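Local atomic coordinates of RNA polymerase II subunit A C-terminal domain phosphatase SSU72 (PDB entry 4H3K), a protein that dephosphorylates the heptapeptide repeats of the RNA polymerase II C-terminal domain and acts in RNA processing and termination. Residues His43-Leu46 and Ser47-Phe51. The protein carries 1 engineered substitution. Numbering follows the deposited sequence.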
ATOM      1  N   HIS B  43      17.396   9.297  10.478  1.00 25.67           N
ATOM      2  CA  HIS B  43      18.084   8.400   9.542  1.00 26.93           C
ATOM      3  C   HIS B  43      19.342   7.902  10.241  1.00 28.21           C
ATOM      4  O   HIS B  43      19.583   6.694  10.302  1.00 28.85           O
ATOM      5  CB  HIS B  43      18.452   9.173   8.266  1.00 26.59           C
ATOM      6  CG  HIS B  43      18.965   8.328   7.137  1.00 29.22           C
ATOM      7  ND1 HIS B  43      18.720   8.645   5.812  1.00 28.08           N
ATOM      8  CD2 HIS B  43      19.737   7.216   7.120  1.00 28.91           C
ATOM      9  CE1 HIS B  43      19.304   7.754   5.034  1.00 29.44           C
ATOM     10  NE2 HIS B  43      19.923   6.872   5.801  1.00 31.64           N
ATOM     11  N   ASN B  44      20.108   8.834  10.804  1.00 28.46           N
ATOM     12  CA  ASN B  44      21.361   8.497  11.477  1.00 30.64           C
ATOM     13  C   ASN B  44      21.153   7.510  12.646  1.00 30.46           C
ATOM     14  O   ASN B  44      21.817   6.458  12.688  1.00 30.91           O
ATOM     15  CB  ASN B  44      22.112   9.776  11.908  1.00 30.91           C
ATOM     16  CG  ASN B  44      23.557   9.499  12.396  1.00 36.45           C
ATOM     17  OD1 ASN B  44      23.862   9.691  13.578  1.00 40.10           O
ATOM     18  ND2 ASN B  44      24.422   9.030  11.500  1.00 37.28           N
ATOM     19  N   ILE B  45      20.245   7.820  13.575  1.00 29.92           N
ATOM     20  CA  ILE B  45      20.013   6.933  14.733  1.00 29.89           C
ATOM     21  C   ILE B  45      19.492   5.555  14.253  1.00 29.92           C
ATOM     22  O   ILE B  45      20.012   4.498  14.656  1.00 29.74           O
ATOM     23  CB  ILE B  45      19.009   7.552  15.776  1.00 29.79           C
ATOM     24  CG1 ILE B  45      19.525   8.905  16.344  1.00 33.50           C
ATOM     25  CG2 ILE B  45      18.736   6.573  16.951  1.00 30.86           C
ATOM     26  CD1 ILE B  45      20.996   9.026  16.491  1.00 35.62           C
ATOM     27  N   LEU B  46      18.487   5.561  13.372  1.00 28.02           N
ATOM     28  CA  LEU B  46      17.890   4.288  12.913  1.00 28.32           C
ATOM     29  C   LEU B  46      18.941   3.447  12.212  1.00 29.24           C
ATOM     30  O   LEU B  46      19.062   2.256  12.487  1.00 28.75           O
ATOM     31  CB  LEU B  46      16.666   4.516  12.025  1.00 26.48           C
ATOM     32  CG  LEU B  46      15.422   5.023  12.796  1.00 26.21           C
ATOM     33  CD1 LEU B  46      14.374   5.511  11.851  1.00 25.87           C
ATOM     34  CD2 LEU B  46      14.788   3.942  13.680  1.00 23.38           C
ATOM     35  N   SER B  47      19.714   4.090  11.331  1.00 30.27           N
ATOM     36  CA  SER B  47      20.721   3.377  10.553  1.00 32.77           C
ATOM     37  C   SER B  47      21.740   2.725  11.495  1.00 33.60           C
ATOM     38  O   SER B  47      22.078   1.567  11.327  1.00 33.68           O
ATOM     39  CB  SER B  47      21.397   4.324   9.572  1.00 32.51           C
ATOM     40  OG  SER B  47      22.494   3.686   8.982  1.00 37.80           O
ATOM     41  N   LYS B  48      22.184   3.474  12.504  1.00 34.33           N
ATOM     42  CA  LYS B  48      23.163   2.993  13.488  1.00 36.33           C
ATOM     43  C   LYS B  48      22.622   1.856  14.336  1.00 36.64           C
ATOM     44  O   LYS B  48      23.374   0.977  14.772  1.00 38.18           O
ATOM     45  CB  LYS B  48      23.622   4.145  14.386  1.00 37.09           C
ATOM     46  CG  LYS B  48      24.810   4.899  13.831  1.00 41.16           C
ATOM     47  CD  LYS B  48      24.992   6.262  14.526  1.00 47.52           C
ATOM     48  CE  LYS B  48      26.407   6.819  14.360  1.00 51.54           C
ATOM     49  NZ  LYS B  48      26.989   6.400  13.055  1.00 54.99           N
ATOM     50  N   ARG B  49      21.313   1.853  14.552  1.00 35.14           N
ATOM     51  CA  ARG B  49      20.692   0.796  15.326  1.00 35.78           C
ATOM     52  C   ARG B  49      20.152  -0.356  14.497  1.00 34.98           C
ATOM     53  O   ARG B  49      19.349  -1.153  14.969  1.00 35.50           O
ATOM     54  CB  ARG B  49      19.712   1.366  16.361  1.00 34.95           C
ATOM     55  CG  ARG B  49      20.494   1.772  17.637  1.00 38.35           C
ATOM     56  CD  ARG B  49      20.073   3.125  18.166  1.00 38.09           C
ATOM     57  NE  ARG B  49      21.058   3.721  19.083  1.00 38.29           N
ATOM     58  CZ  ARG B  49      20.707   4.324  20.213  1.00 39.02           C
ATOM     59  NH1 ARG B  49      19.415   4.344  20.567  1.00 35.66           N
ATOM     60  NH2 ARG B  49      21.627   4.858  21.003  1.00 37.86           N
ATOM     61  N   GLY B  50      20.640  -0.461  13.265  1.00 35.02           N
ATOM     62  CA  GLY B  50      20.443  -1.663  12.457  1.00 34.58           C
ATOM     63  C   GLY B  50      19.154  -1.730  11.642  1.00 33.68           C
ATOM     64  O   GLY B  50      18.819  -2.802  11.142  1.00 34.38           O
ATOM     65  N   PHE B  51      18.440  -0.610  11.490  1.00 31.55           N
ATOM     66  CA  PHE B  51      17.216  -0.581  10.652  1.00 30.80           C
ATOM     67  C   PHE B  51      17.545  -0.277   9.213  1.00 30.76           C
ATOM     68  O   PHE B  51      18.538   0.375   8.923  1.00 31.07           O
ATOM     69  CB  PHE B  51      16.227   0.491  11.136  1.00 29.88           C
ATOM     70  CG  PHE B  51      15.549   0.139  12.424  1.00 29.32           C
ATOM     71  CD1 PHE B  51      14.383  -0.621  12.427  1.00 29.85           C
ATOM     72  CD2 PHE B  51      16.083   0.554  13.634  1.00 29.02           C
ATOM     73  CE1 PHE B  51      13.742  -0.952  13.637  1.00 28.51           C
ATOM     74  CE2 PHE B  51      15.479   0.210  14.844  1.00 29.93           C
ATOM     75  CZ  PHE B  51      14.305  -0.529  14.850  1.00 29.84           C
TER
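Leu46 O takes the backbone N-H of Phe51, five residues on, where an ordinary helical turn would have used the fourth: Phe51 N lies 3.1 Å from Leu46 O, the bond is nearly straight (164°), and the donor sits above the carbonyl plane. The same oxygen receives a weak second bond from Arg49 N and also lies in plane at the edge of the Phe51 ring. Gly50, with its positive phi, turns the chain back, and its N reaches Ser47 O at 3.2 Å. Upstream, regular bonds persist, from Ser47 N to His43 O, Lys48 N to Asn44 O and Arg49 N to Ile45 O. The reversal brings Phe51 back against Leu46, whose methyl CD2 meets ring atom CD2 of Phe51 at 3.6 Å; with CG of Phe51 beside its own backbone N (chi1 -72°), the ring slants across the leucine. Helix 165-184 touches the same ring through Cys179, Gln180 and Gln183, while Leu46 also packs on Val53. Asn44 swings CG anti to its N (chi1 -170°), bringing the amide beside the Lys48 chain, with OD1 3.7 Å from Lys48 CD. With an alanine in place of Asn44, the Lys48 methylenes would probably lose their amide neighbour and the lysine chain would be freer to turn. Ile45 and Arg49 run side by side, CG2 of the isoleucine 3.9 Å from CD of the arginine. His43 ND1 is hydrogen-bonded to Ser55 OG, tying the helix to the following strand, and its ring edge faces Ser47 CB. A 6→1 bond paired with a 5→2 bond around a glycine in the left-handed helical conformation makes a Schellman motif, here closing helix 38-48 within the beta-alpha-beta unit that leads from strand 27-32 to strand 52-57.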